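PDB 2AHD: phosphodiesterase MJ0936 from Methanocaldococcus jannaschii, which belongs to the calcineurin-like phosphoesterase superfamily and folds as two mixed beta sheets packed face to face, with helices on their outer sides. Local coordinates for residues T9-P14 and S39-K44; I32-F37 and V115-H120; K92-H97 and G111-V116. One frame throughout, in Å; residues are numbered along the deposited sequence.

Interaction 1 of 3, residues T9-P14 and S39-K44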
ATOM      1  N   THR A   9       3.080  -0.374   8.627  1.00 54.72           N
ATOM      2  CA  THR A   9       4.081   0.564   9.100  1.00 55.38           C
ATOM      3  C   THR A   9       4.209   0.482  10.623  1.00 56.27           C
ATOM      4  O   THR A   9       5.248   0.814  11.194  1.00 56.44           O
ATOM      5  CB  THR A   9       3.719   1.980   8.703  1.00 55.26           C
ATOM      6  OG1 THR A   9       2.347   2.226   9.036  1.00 55.41           O
ATOM      7  CG2 THR A   9       3.944   2.175   7.222  1.00 54.26           C
ATOM      8  N   HIS A  10       3.136   0.045  11.275  1.00 56.22           N
ATOM      9  CA  HIS A  10       3.103  -0.124  12.722  1.00 55.05           C
ATOM     10  C   HIS A  10       3.712   0.987  13.562  1.00 55.33           C
ATOM     11  O   HIS A  10       4.593   0.755  14.384  1.00 55.44           O
ATOM     12  CB  HIS A  10       3.748  -1.451  13.069  1.00 56.09           C
ATOM     13  CG  HIS A  10       3.083  -2.617  12.409  1.00 57.61           C
ATOM     14  ND1 HIS A  10       1.896  -3.146  12.862  1.00 58.87           N
ATOM     15  CD2 HIS A  10       3.389  -3.294  11.276  1.00 60.10           C
ATOM     16  CE1 HIS A  10       1.493  -4.095  12.033  1.00 60.48           C
ATOM     17  NE2 HIS A  10       2.381  -4.204  11.062  1.00 61.47           N
ATOM     18  N   ASP A  11       3.225   2.202  13.342  1.00 56.80           N
ATOM     19  CA  ASP A  11       3.662   3.374  14.090  1.00 56.65           C
ATOM     20  C   ASP A  11       5.144   3.761  14.037  1.00 57.03           C
ATOM     21  O   ASP A  11       5.566   4.708  14.721  1.00 56.56           O
ATOM     22  CB  ASP A  11       3.240   3.202  15.542  1.00 55.70           C
ATOM     23  CG  ASP A  11       1.751   3.057  15.690  1.00 55.13           C
ATOM     24  OD1 ASP A  11       1.030   3.350  14.717  1.00 55.85           O
ATOM     25  OD2 ASP A  11       1.298   2.667  16.780  1.00 55.46           O
ATOM     26  N   HIS A  12       5.925   3.050  13.227  1.00 55.74           N
ATOM     27  CA  HIS A  12       7.347   3.341  13.115  1.00 55.78           C
ATOM     28  C   HIS A  12       7.561   4.669  12.418  1.00 56.89           C
ATOM     29  O   HIS A  12       7.884   4.712  11.231  1.00 57.57           O
ATOM     30  CB  HIS A  12       8.031   2.231  12.340  1.00 55.26           C
ATOM     31  CG  HIS A  12       9.519   2.247  12.455  1.00 54.67           C
ATOM     32  ND1 HIS A  12      10.269   1.097  12.549  1.00 54.91           N
ATOM     33  CD2 HIS A  12      10.397   3.272  12.474  1.00 54.79           C
ATOM     34  CE1 HIS A  12      11.547   1.413  12.623  1.00 54.89           C
ATOM     35  NE2 HIS A  12      11.652   2.728  12.579  1.00 54.60           N
ATOM     36  N   LEU A  13       7.405   5.761  13.157  1.00 57.24           N
ATOM     37  CA  LEU A  13       7.536   7.086  12.565  1.00 58.33           C
ATOM     38  C   LEU A  13       8.748   7.326  11.663  1.00 58.47           C
ATOM     39  O   LEU A  13       8.604   7.839  10.562  1.00 58.09           O
ATOM     40  CB  LEU A  13       7.452   8.145  13.656  1.00 58.04           C
ATOM     41  CG  LEU A  13       6.021   8.247  14.193  1.00 57.68           C
ATOM     42  CD1 LEU A  13       5.931   9.317  15.259  1.00 57.34           C
ATOM     43  CD2 LEU A  13       5.074   8.563  13.045  1.00 56.73           C
ATOM     44  N   PRO A  14       9.951   6.958  12.116  1.00 58.84           N
ATOM     45  CA  PRO A  14      11.162   7.144  11.320  1.00 58.44           C
ATOM     46  C   PRO A  14      11.005   6.584   9.925  1.00 59.42           C
ATOM     47  O   PRO A  14      11.098   7.304   8.943  1.00 60.89           O
ATOM     48  CB  PRO A  14      12.201   6.381  12.108  1.00 57.56           C
ATOM     49  CG  PRO A  14      11.775   6.611  13.495  1.00 57.20           C
ATOM     50  CD  PRO A  14      10.283   6.399  13.435  1.00 59.48           C
ATOM     51  N   SER A  39      -1.896   3.391  14.471  1.00 62.04           N
ATOM     52  CA  SER A  39      -2.322   4.486  15.329  1.00 61.43           C
ATOM     53  C   SER A  39      -2.680   5.751  14.573  1.00 62.66           C
ATOM     54  O   SER A  39      -2.085   6.055  13.543  1.00 63.76           O
ATOM     55  CB  SER A  39      -1.240   4.795  16.356  1.00 59.87           C
ATOM     56  OG  SER A  39      -1.117   3.753  17.298  1.00 58.71           O
ATOM     57  N   LEU A  40      -3.645   6.496  15.105  1.00 63.68           N
ATOM     58  CA  LEU A  40      -4.111   7.739  14.497  1.00 64.04           C
ATOM     59  C   LEU A  40      -3.019   8.747  14.218  1.00 63.85           C
ATOM     60  O   LEU A  40      -2.979   9.322  13.131  1.00 63.69           O
ATOM     61  CB  LEU A  40      -5.174   8.404  15.377  1.00 64.52           C
ATOM     62  CG  LEU A  40      -6.625   8.252  14.912  1.00 64.34           C
ATOM     63  CD1 LEU A  40      -7.593   8.755  15.969  1.00 62.45           C
ATOM     64  CD2 LEU A  40      -6.788   9.009  13.610  1.00 64.16           C
ATOM     65  N   PHE A  41      -2.134   8.965  15.186  1.00 63.66           N
ATOM     66  CA  PHE A  41      -1.076   9.949  14.998  1.00 63.76           C
ATOM     67  C   PHE A  41      -0.263   9.709  13.743  1.00 65.11           C
ATOM     68  O   PHE A  41       0.446  10.594  13.277  1.00 65.13           O
ATOM     69  CB  PHE A  41      -0.164  10.037  16.240  1.00 62.79           C
ATOM     70  CG  PHE A  41       0.570   8.768  16.582  1.00 61.99           C
ATOM     71  CD1 PHE A  41       1.695   8.382  15.872  1.00 61.64           C
ATOM     72  CD2 PHE A  41       0.146   7.969  17.642  1.00 62.89           C
ATOM     73  CE1 PHE A  41       2.390   7.223  16.209  1.00 61.96           C
ATOM     74  CE2 PHE A  41       0.834   6.807  17.985  1.00 63.07           C
ATOM     75  CZ  PHE A  41       1.958   6.433  17.269  1.00 61.38           C
ATOM     76  N   VAL A  42      -0.386   8.517  13.177  1.00 66.71           N
ATOM     77  CA  VAL A  42       0.353   8.201  11.969  1.00 69.00           C
ATOM     78  C   VAL A  42      -0.149   9.010  10.774  1.00 70.54           C
ATOM     79  O   VAL A  42       0.637   9.427   9.927  1.00 70.42           O
ATOM     80  CB  VAL A  42       0.252   6.706  11.626  1.00 68.54           C
ATOM     81  CG1 VAL A  42       0.933   6.438  10.286  1.00 68.80           C
ATOM     82  CG2 VAL A  42       0.896   5.876  12.728  1.00 68.81           C
ATOM     83  N   ILE A  43      -1.457   9.239  10.717  1.00 71.45           N
ATOM     84  CA  ILE A  43      -2.046   9.980   9.614  1.00 72.82           C
ATOM     85  C   ILE A  43      -1.490  11.401   9.480  1.00 75.45           C
ATOM     86  O   ILE A  43      -1.321  11.899   8.367  1.00 75.43           O
ATOM     87  CB  ILE A  43      -3.586  10.052   9.754  1.00 71.21           C
ATOM     88  CG1 ILE A  43      -4.178   8.647   9.851  1.00 70.95           C
ATOM     89  CG2 ILE A  43      -4.186  10.768   8.569  1.00 70.08           C
ATOM     90  CD1 ILE A  43      -3.863   7.749   8.683  1.00 72.11           C
ATOM     91  N   LYS A  44      -1.194  12.054  10.601  1.00 77.59           N
ATOM     92  CA  LYS A  44      -0.680  13.420  10.543  1.00 79.34           C
ATOM     93  C   LYS A  44       0.674  13.509   9.858  1.00 79.38           C
ATOM     94  O   LYS A  44       1.128  14.586   9.487  1.00 79.71           O
ATOM     95  CB  LYS A  44      -0.599  14.034  11.945  1.00 81.00           C
ATOM     96  CG  LYS A  44      -1.957  14.164  12.686  1.00 83.84           C
ATOM     97  CD  LYS A  44      -3.050  14.966  11.915  1.00 83.78           C
ATOM     98  CE  LYS A  44      -3.926  14.064  11.022  1.00 83.01           C
ATOM     99  NZ  LYS A  44      -5.115  14.744  10.439  1.00 81.08           N
TER
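Asp11 holds Ser39 with both oxygens of its carboxylate. The backbone N of Ser39 gives its hydrogen to Asp11 OD1 at 2.9 Å, on the syn lone pair, while Ser39 OG donates to Asp11 OD2 at 2.7 Å, again from the syn side but 29° out of the carboxylate plane. Serine suits the place because its short side chain lies beside its own N-H (chi1 -69°), presenting two donors together. The ring of Phe41 approaches the same aspartate obliquely, CZ lying 3.7 Å from Asp11 CG. Leu13 extends the apolar margin, its CD1 being 4.2 Å from Phe41 CE1, and the CG2 branch of Val42, a buried residue, packs beside Asp11 OD1. Asp11 is itself part of a type I' turn from Thr9 to His12, closed by a bond from His12 N to Thr9 O, with His12 at the N-cap position of helix 13-24. Thr9 OG1 is bonded to the backbone O of Asp36, which ties the turn to the loop after strand 30-33, and Val42 also packs on Ile16 of helix 13-24. Two bonds to one residue would restrict rotation of the carboxylate, and this polar pair, edged with hydrocarbon, joins the two loops at the surface.

Interaction 2 of 3, residues I32-F37 and V115-H120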
ATOM      1  N   ILE A  32      -0.223   3.693  -2.433  1.00 74.02           N
ATOM      2  CA  ILE A  32      -1.087   2.646  -1.880  1.00 71.02           C
ATOM      3  C   ILE A  32      -0.488   2.147  -0.560  1.00 69.47           C
ATOM      4  O   ILE A  32       0.704   1.852  -0.486  1.00 70.08           O
ATOM      5  CB  ILE A  32      -1.187   1.440  -2.827  1.00 70.32           C
ATOM      6  CG1 ILE A  32      -1.698   1.881  -4.187  1.00 68.40           C
ATOM      7  CG2 ILE A  32      -2.101   0.388  -2.234  1.00 70.70           C
ATOM      8  CD1 ILE A  32      -1.824   0.748  -5.157  1.00 67.78           C
ATOM      9  N   HIS A  33      -1.312   2.061   0.476  1.00 66.97           N
ATOM     10  CA  HIS A  33      -0.870   1.599   1.786  1.00 65.37           C
ATOM     11  C   HIS A  33      -1.913   0.582   2.183  1.00 64.13           C
ATOM     12  O   HIS A  33      -3.046   0.933   2.451  1.00 65.11           O
ATOM     13  CB  HIS A  33      -0.864   2.767   2.764  1.00 64.71           C
ATOM     14  CG  HIS A  33      -0.358   2.422   4.129  1.00 65.24           C
ATOM     15  ND1 HIS A  33      -0.880   1.391   4.879  1.00 64.80           N
ATOM     16  CD2 HIS A  33       0.591   3.004   4.900  1.00 65.17           C
ATOM     17  CE1 HIS A  33      -0.277   1.353   6.053  1.00 63.98           C
ATOM     18  NE2 HIS A  33       0.619   2.322   6.092  1.00 64.40           N
ATOM     19  N   CYS A  34      -1.553  -0.686   2.215  1.00 63.07           N
ATOM     20  CA  CYS A  34      -2.557  -1.684   2.538  1.00 64.17           C
ATOM     21  C   CYS A  34      -2.542  -2.216   3.944  1.00 65.05           C
ATOM     22  O   CYS A  34      -3.465  -2.907   4.359  1.00 64.73           O
ATOM     23  CB  CYS A  34      -2.450  -2.864   1.571  1.00 63.71           C
ATOM     24  SG  CYS A  34      -0.887  -3.011   0.686  1.00 57.99           S
ATOM     25  N   GLY A  35      -1.503  -1.873   4.688  1.00 66.98           N
ATOM     26  CA  GLY A  35      -1.355  -2.407   6.031  1.00 66.42           C
ATOM     27  C   GLY A  35      -1.901  -1.636   7.193  1.00 64.84           C
ATOM     28  O   GLY A  35      -2.842  -0.868   7.064  1.00 65.32           O
ATOM     29  N   ASP A  36      -1.294  -1.871   8.343  1.00 63.87           N
ATOM     30  CA  ASP A  36      -1.705  -1.207   9.561  1.00 63.70           C
ATOM     31  C   ASP A  36      -0.830   0.022   9.793  1.00 63.43           C
ATOM     32  O   ASP A  36       0.373  -0.101  10.024  1.00 63.03           O
ATOM     33  CB  ASP A  36      -1.568  -2.133  10.791  1.00 63.21           C
ATOM     34  CG  ASP A  36      -2.071  -3.555  10.550  1.00 62.18           C
ATOM     35  OD1 ASP A  36      -1.227  -4.466  10.395  1.00 62.94           O
ATOM     36  OD2 ASP A  36      -3.296  -3.765  10.532  1.00 59.08           O
ATOM     37  N   PHE A  37      -1.414   1.211   9.693  1.00 63.55           N
ATOM     38  CA  PHE A  37      -0.651   2.424   9.996  1.00 63.17           C
ATOM     39  C   PHE A  37      -0.640   2.155  11.463  1.00 62.88           C
ATOM     40  O   PHE A  37       0.364   2.312  12.161  1.00 61.72           O
ATOM     41  CB  PHE A  37      -1.485   3.683   9.780  1.00 61.99           C
ATOM     42  CG  PHE A  37      -2.284   3.665   8.532  1.00 58.95           C
ATOM     43  CD1 PHE A  37      -3.346   2.787   8.397  1.00 57.59           C
ATOM     44  CD2 PHE A  37      -1.953   4.505   7.474  1.00 58.15           C
ATOM     45  CE1 PHE A  37      -4.063   2.741   7.220  1.00 58.62           C
ATOM     46  CE2 PHE A  37      -2.663   4.468   6.296  1.00 57.35           C
ATOM     47  CZ  PHE A  37      -3.720   3.586   6.164  1.00 57.65           C
ATOM     48  N   VAL A 115      -3.252  -6.372 -11.521  1.00 74.32           N
ATOM     49  CA  VAL A 115      -2.363  -6.320 -10.377  1.00 71.89           C
ATOM     50  C   VAL A 115      -3.134  -6.620  -9.108  1.00 70.08           C
ATOM     51  O   VAL A 115      -4.307  -6.293  -9.010  1.00 70.06           O
ATOM     52  CB  VAL A 115      -1.738  -4.919 -10.258  1.00 72.08           C
ATOM     53  CG1 VAL A 115      -0.622  -4.925  -9.232  1.00 71.51           C
ATOM     54  CG2 VAL A 115      -1.224  -4.469 -11.622  1.00 72.97           C
ATOM     55  N   VAL A 116      -2.478  -7.271  -8.150  1.00 69.11           N
ATOM     56  CA  VAL A 116      -3.086  -7.577  -6.852  1.00 66.95           C
ATOM     57  C   VAL A 116      -2.054  -7.235  -5.787  1.00 66.22           C
ATOM     58  O   VAL A 116      -0.988  -7.832  -5.721  1.00 66.16           O
ATOM     59  CB  VAL A 116      -3.486  -9.053  -6.717  1.00 65.11           C
ATOM     60  CG1 VAL A 116      -4.100  -9.291  -5.367  1.00 63.88           C
ATOM     61  CG2 VAL A 116      -4.479  -9.416  -7.786  1.00 64.62           C
ATOM     62  N   ILE A 117      -2.378  -6.246  -4.968  1.00 65.55           N
ATOM     63  CA  ILE A 117      -1.489  -5.778  -3.920  1.00 64.59           C
ATOM     64  C   ILE A 117      -2.035  -6.115  -2.537  1.00 64.50           C
ATOM     65  O   ILE A 117      -3.232  -5.992  -2.297  1.00 65.67           O
ATOM     66  CB  ILE A 117      -1.311  -4.264  -4.035  1.00 64.38           C
ATOM     67  CG1 ILE A 117      -0.858  -3.912  -5.455  1.00 62.56           C
ATOM     68  CG2 ILE A 117      -0.321  -3.777  -2.990  1.00 65.46           C
ATOM     69  CD1 ILE A 117      -0.715  -2.444  -5.696  1.00 60.62           C
ATOM     70  N   TYR A 118      -1.162  -6.530  -1.622  1.00 63.67           N
ATOM     71  CA  TYR A 118      -1.595  -6.886  -0.272  1.00 62.76           C
ATOM     72  C   TYR A 118      -0.424  -6.874   0.696  1.00 61.69           C
ATOM     73  O   TYR A 118       0.717  -6.886   0.272  1.00 62.25           O
ATOM     74  CB  TYR A 118      -2.233  -8.274  -0.287  1.00 62.98           C
ATOM     75  CG  TYR A 118      -1.227  -9.375  -0.441  1.00 62.79           C
ATOM     76  CD1 TYR A 118      -0.807 -10.115   0.658  1.00 63.30           C
ATOM     77  CD2 TYR A 118      -0.657  -9.649  -1.674  1.00 63.64           C
ATOM     78  CE1 TYR A 118       0.155 -11.098   0.533  1.00 64.56           C
ATOM     79  CE2 TYR A 118       0.309 -10.629  -1.818  1.00 64.99           C
ATOM     80  CZ  TYR A 118       0.709 -11.354  -0.711  1.00 65.76           C
ATOM     81  OH  TYR A 118       1.644 -12.352  -0.851  1.00 65.56           O
ATOM     82  N   GLY A 119      -0.713  -6.845   1.993  1.00 61.54           N
ATOM     83  CA  GLY A 119       0.344  -6.839   2.991  1.00 61.88           C
ATOM     84  C   GLY A 119       0.066  -7.888   4.049  1.00 61.96           C
ATOM     85  O   GLY A 119      -0.102  -9.060   3.726  1.00 63.12           O
ATOM     86  N   HIS A 120       0.039  -7.477   5.310  1.00 61.45           N
ATOM     87  CA  HIS A 120      -0.268  -8.381   6.419  1.00 61.83           C
ATOM     88  C   HIS A 120       0.742  -9.441   6.801  1.00 61.99           C
ATOM     89  O   HIS A 120       0.986  -9.655   7.980  1.00 61.60           O
ATOM     90  CB  HIS A 120      -1.591  -9.081   6.165  1.00 62.47           C
ATOM     91  CG  HIS A 120      -1.960 -10.074   7.219  1.00 63.27           C
ATOM     92  ND1 HIS A 120      -1.956  -9.768   8.564  1.00 63.67           N
ATOM     93  CD2 HIS A 120      -2.397 -11.349   7.125  1.00 62.97           C
ATOM     94  CE1 HIS A 120      -2.379 -10.810   9.252  1.00 62.34           C
ATOM     95  NE2 HIS A 120      -2.655 -11.782   8.403  1.00 63.43           N
TER
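Ile117 is where segment 115-120 first meets 32-37, after Val115 and Val116 have carried the strand up to it. Its two branches divide the work. CD1 reaches out to the CD1 of Ile32, tip to tip at 3.4 Å, and CG2, anti to the backbone N because chi1 is -54°, turns to Cys34, lying 3.8 Å from SG. Isoleucine suits a strand in a sheet interior, since its beta branch lets one residue present hydrocarbon in two directions.

Tyr118 directs its side chain away, to the other side of the strand, and only its backbone takes part: the carbonyl carbon is 3.9 Å from Cys34 SG. Gly119 continues this, its N being 4.1 Å from the same sulfur. The glycine, with no side chain, lets the main chain approach the cysteine sulfur. His120 then turns off toward Asp8, to whose OD1 its backbone N is bonded. No hydrogen bond links the two segments, so they meet by van der Waals packing.

Gly35 and Asp36 match the Gly-Asp signature of the superfamily, and Gly119 and His120 start a Gly-His-Thr-His run, another such signature. The loops after both strands lie at one end of the fold, where Cys34 SG meets Gly119.

The contact is buried near the centre of the chain and lies between the two sheets of the sandwich. Strand 30-33 runs between 3-6 and 52-56 in one sheet, and 115-118 between 91-96 and 133-136 in the other. Ile95 of strand 91-96 packs on Ile32 and Cys34 as well. On the outer sides, Val116 and Tyr118 meet Leu104 of helix 101-110, while His33 and Phe37 meet Phe46 of helix 43-46.

Interaction 3 of 3, residues K92-H97 and G111-V116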
ATOM      1  N   LYS A  92      -5.975  -3.101 -14.104  1.00 90.95           N
ATOM      2  CA  LYS A  92      -6.994  -3.445 -13.116  1.00 89.65           C
ATOM      3  C   LYS A  92      -6.316  -3.817 -11.807  1.00 87.74           C
ATOM      4  O   LYS A  92      -5.515  -4.752 -11.757  1.00 86.86           O
ATOM      5  CB  LYS A  92      -7.837  -4.628 -13.609  1.00 90.89           C
ATOM      6  CG  LYS A  92      -9.314  -4.310 -13.846  1.00 91.67           C
ATOM      7  CD  LYS A  92      -9.505  -3.258 -14.933  1.00 92.74           C
ATOM      8  CE  LYS A  92      -8.981  -3.733 -16.282  1.00 93.47           C
ATOM      9  NZ  LYS A  92      -9.134  -2.680 -17.330  1.00 92.75           N
ATOM     10  N   PHE A  93      -6.644  -3.078 -10.752  1.00 85.73           N
ATOM     11  CA  PHE A  93      -6.063  -3.309  -9.437  1.00 83.50           C
ATOM     12  C   PHE A  93      -7.054  -3.864  -8.427  1.00 82.19           C
ATOM     13  O   PHE A  93      -8.262  -3.658  -8.543  1.00 82.73           O
ATOM     14  CB  PHE A  93      -5.513  -2.005  -8.848  1.00 83.46           C
ATOM     15  CG  PHE A  93      -4.249  -1.515  -9.491  1.00 83.93           C
ATOM     16  CD1 PHE A  93      -4.272  -0.893 -10.727  1.00 83.91           C
ATOM     17  CD2 PHE A  93      -3.032  -1.647  -8.838  1.00 83.98           C
ATOM     18  CE1 PHE A  93      -3.099  -0.407 -11.301  1.00 83.44           C
ATOM     19  CE2 PHE A  93      -1.858  -1.162  -9.408  1.00 83.67           C
ATOM     20  CZ  PHE A  93      -1.893  -0.542 -10.639  1.00 82.75           C
ATOM     21  N   PHE A  94      -6.518  -4.581  -7.443  1.00 80.15           N
ATOM     22  CA  PHE A  94      -7.293  -5.102  -6.323  1.00 77.70           C
ATOM     23  C   PHE A  94      -6.372  -5.015  -5.129  1.00 75.54           C
ATOM     24  O   PHE A  94      -5.335  -5.665  -5.097  1.00 74.84           O
ATOM     25  CB  PHE A  94      -7.725  -6.540  -6.481  1.00 76.97           C
ATOM     26  CG  PHE A  94      -8.576  -7.010  -5.345  1.00 78.29           C
ATOM     27  CD1 PHE A  94      -9.775  -6.373  -5.055  1.00 79.00           C
ATOM     28  CD2 PHE A  94      -8.175  -8.066  -4.543  1.00 79.36           C
ATOM     29  CE1 PHE A  94     -10.565  -6.781  -3.982  1.00 79.65           C
ATOM     30  CE2 PHE A  94      -8.961  -8.483  -3.462  1.00 79.36           C
ATOM     31  CZ  PHE A  94     -10.158  -7.837  -3.186  1.00 79.04           C
ATOM     32  N   ILE A  95      -6.763  -4.208  -4.152  1.00 73.69           N
ATOM     33  CA  ILE A  95      -5.959  -3.982  -2.968  1.00 71.24           C
ATOM     34  C   ILE A  95      -6.641  -4.448  -1.696  1.00 69.89           C
ATOM     35  O   ILE A  95      -7.846  -4.300  -1.533  1.00 69.10           O
ATOM     36  CB  ILE A  95      -5.645  -2.498  -2.840  1.00 70.83           C
ATOM     37  CG1 ILE A  95      -5.110  -1.981  -4.173  1.00 70.75           C
ATOM     38  CG2 ILE A  95      -4.645  -2.273  -1.740  1.00 71.91           C
ATOM     39  CD1 ILE A  95      -4.863  -0.495  -4.202  1.00 70.78           C
ATOM     40  N   THR A  96      -5.855  -5.017  -0.793  1.00 69.47           N
ATOM     41  CA  THR A  96      -6.376  -5.503   0.479  1.00 69.03           C
ATOM     42  C   THR A  96      -5.228  -5.896   1.387  1.00 68.74           C
ATOM     43  O   THR A  96      -4.211  -6.378   0.921  1.00 69.23           O
ATOM     44  CB  THR A  96      -7.326  -6.732   0.290  1.00 68.14           C
ATOM     45  OG1 THR A  96      -7.862  -7.115   1.562  1.00 66.13           O
ATOM     46  CG2 THR A  96      -6.585  -7.925  -0.318  1.00 65.73           C
ATOM     47  N   HIS A  97      -5.386  -5.658   2.680  1.00 68.90           N
ATOM     48  CA  HIS A  97      -4.371  -6.021   3.658  1.00 69.67           C
ATOM     49  C   HIS A  97      -4.462  -7.535   3.700  1.00 71.30           C
ATOM     50  O   HIS A  97      -5.573  -8.060   3.754  1.00 71.99           O
ATOM     51  CB  HIS A  97      -4.765  -5.434   5.009  1.00 68.48           C
ATOM     52  CG  HIS A  97      -3.833  -5.774   6.124  1.00 67.05           C
ATOM     53  ND1 HIS A  97      -2.585  -5.211   6.248  1.00 66.29           N
ATOM     54  CD2 HIS A  97      -3.982  -6.595   7.190  1.00 66.46           C
ATOM     55  CE1 HIS A  97      -2.006  -5.666   7.342  1.00 66.46           C
ATOM     56  NE2 HIS A  97      -2.832  -6.508   7.934  1.00 66.44           N
ATOM     57  N   GLY A 111      -8.572 -13.680 -12.227  1.00 80.76           N
ATOM     58  CA  GLY A 111      -8.074 -13.132 -13.468  1.00 80.80           C
ATOM     59  C   GLY A 111      -8.875 -11.937 -13.936  1.00 80.98           C
ATOM     60  O   GLY A 111      -8.915 -11.643 -15.127  1.00 81.77           O
ATOM     61  N   LEU A 112      -9.521 -11.240 -13.010  1.00 79.92           N
ATOM     62  CA  LEU A 112     -10.299 -10.073 -13.385  1.00 78.82           C
ATOM     63  C   LEU A 112      -9.480  -8.819 -13.131  1.00 78.25           C
ATOM     64  O   LEU A 112      -9.914  -7.717 -13.453  1.00 78.91           O
ATOM     65  CB  LEU A 112     -11.594 -10.026 -12.580  1.00 79.65           C
ATOM     66  CG  LEU A 112     -12.499 -11.240 -12.782  1.00 80.50           C
ATOM     67  CD1 LEU A 112     -13.656 -11.219 -11.803  1.00 79.55           C
ATOM     68  CD2 LEU A 112     -13.000 -11.241 -14.207  1.00 81.31           C
ATOM     69  N   TYR A 113      -8.292  -8.993 -12.556  1.00 77.29           N
ATOM     70  CA  TYR A 113      -7.410  -7.866 -12.249  1.00 76.89           C
ATOM     71  C   TYR A 113      -6.023  -8.068 -12.817  1.00 76.34           C
ATOM     72  O   TYR A 113      -5.551  -9.192 -12.945  1.00 75.59           O
ATOM     73  CB  TYR A 113      -7.293  -7.677 -10.739  1.00 77.00           C
ATOM     74  CG  TYR A 113      -8.600  -7.399 -10.052  1.00 75.90           C
ATOM     75  CD1 TYR A 113      -9.123  -6.105 -10.000  1.00 75.11           C
ATOM     76  CD2 TYR A 113      -9.324  -8.436  -9.458  1.00 74.43           C
ATOM     77  CE1 TYR A 113     -10.334  -5.850  -9.372  1.00 74.96           C
ATOM     78  CE2 TYR A 113     -10.536  -8.195  -8.830  1.00 74.18           C
ATOM     79  CZ  TYR A 113     -11.035  -6.898  -8.785  1.00 74.74           C
ATOM     80  OH  TYR A 113     -12.220  -6.649  -8.135  1.00 75.19           O
ATOM     81  N   ASP A 114      -5.367  -6.962 -13.139  1.00 76.66           N
ATOM     82  CA  ASP A 114      -4.022  -7.003 -13.704  1.00 77.00           C
ATOM     83  C   ASP A 114      -2.978  -7.092 -12.605  1.00 76.00           C
ATOM     84  O   ASP A 114      -1.967  -7.794 -12.735  1.00 74.21           O
ATOM     85  CB  ASP A 114      -3.774  -5.748 -14.549  1.00 77.64           C
ATOM     86  CG  ASP A 114      -4.626  -5.716 -15.795  1.00 78.33           C
ATOM     87  OD1 ASP A 114      -4.407  -6.573 -16.679  1.00 79.20           O
ATOM     88  OD2 ASP A 114      -5.517  -4.846 -15.888  1.00 78.11           O
ATOM     89  N   VAL A 115      -3.252  -6.372 -11.521  1.00 74.32           N
ATOM     90  CA  VAL A 115      -2.363  -6.320 -10.377  1.00 71.89           C
ATOM     91  C   VAL A 115      -3.134  -6.620  -9.108  1.00 70.08           C
ATOM     92  O   VAL A 115      -4.307  -6.293  -9.010  1.00 70.06           O
ATOM     93  CB  VAL A 115      -1.738  -4.919 -10.258  1.00 72.08           C
ATOM     94  CG1 VAL A 115      -0.622  -4.925  -9.232  1.00 71.51           C
ATOM     95  CG2 VAL A 115      -1.224  -4.469 -11.622  1.00 72.97           C
ATOM     96  N   VAL A 116      -2.478  -7.271  -8.150  1.00 69.11           N
ATOM     97  CA  VAL A 116      -3.086  -7.577  -6.852  1.00 66.95           C
ATOM     98  C   VAL A 116      -2.054  -7.235  -5.787  1.00 66.22           C
ATOM     99  O   VAL A 116      -0.988  -7.832  -5.721  1.00 66.16           O
ATOM    100  CB  VAL A 116      -3.486  -9.053  -6.717  1.00 65.11           C
ATOM    101  CG1 VAL A 116      -4.100  -9.291  -5.367  1.00 63.88           C
ATOM    102  CG2 VAL A 116      -4.479  -9.416  -7.786  1.00 64.62           C
TER
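Phe94 sets its CB squarely over the face of the Tyr113 ring, 3.7 Å from the ring centroid and 6° off the normal, a CH-pi contact. The two rings themselves are inclined by 32°, their centroids 5.2 Å apart. With CG anti to the backbone N (chi1 -177°), the Phe94 ring is carried past the tyrosine, and CG1 of Val116 reaches its edge, 4.3 Å from Phe94 CD2. Through the sheet, on the side facing the other half of the sandwich, Phe93 and Val115 point the same way: Val115 CB sits over one face of the Phe93 ring, 4.1 Å from the centroid. Flat rings and beta-branched valines suit neighbouring parallel strands, offering broad surfaces on both sides.

Farther out, the Tyr113 hydroxyl bonds to Ser85 OG on strand 83-88, giving the ring a polar anchor beyond the apolar layer. At the start of strand 91-96, the carbonyl O of Lys92 takes two hydrogens, from Val115 N at 2.8 Å, nearly along the C=O axis, and from Asp114 N at 2.6 Å, tilted from the carbonyl plane. Asp114 returns the link, its OD2 accepting from Lys92 N at 2.5 Å with the anti lone pair. The lysine NZ lies 4.5 Å from Asp114 OD2, too far for a salt bridge, though the opposite charges may still attract weakly; NZ also has a weak bond to the backbone O of Asp90.

These strands form a beta-alpha-beta crossover through helix 101-110, whose Ala107 packs on Phe94. The reciprocal bonding of Lys92 and Asp114 is consistent with setting the place where the returning chain joins the sheet, and the aromatic and valine packing continues that hold inward.

Interactions 2 and 3 have centres about 11 Å apart and share Val115 and Val116; interaction 3 sets strand 115-118 beside 91-96, and interaction 2 presses the same strand against the other sheet. A probable hydrogen bond from Ile117 N to Phe94 O, 3.0 Å, joins the two contacts. Interaction 1 lies about 15 Å from interaction 2, centre to centre, and joins it where His10 N comes 3.0 Å from Asp36 O. Interactions 1 and 3 stand on opposite sides of the chain's centre, their own centres about 26 Å apart. Between them, His10, Asp36, His97 and His120 gather with Asp8 and Asn59 on neighbouring loops, consistent with the superfamily's usual active-site end of the sandwich.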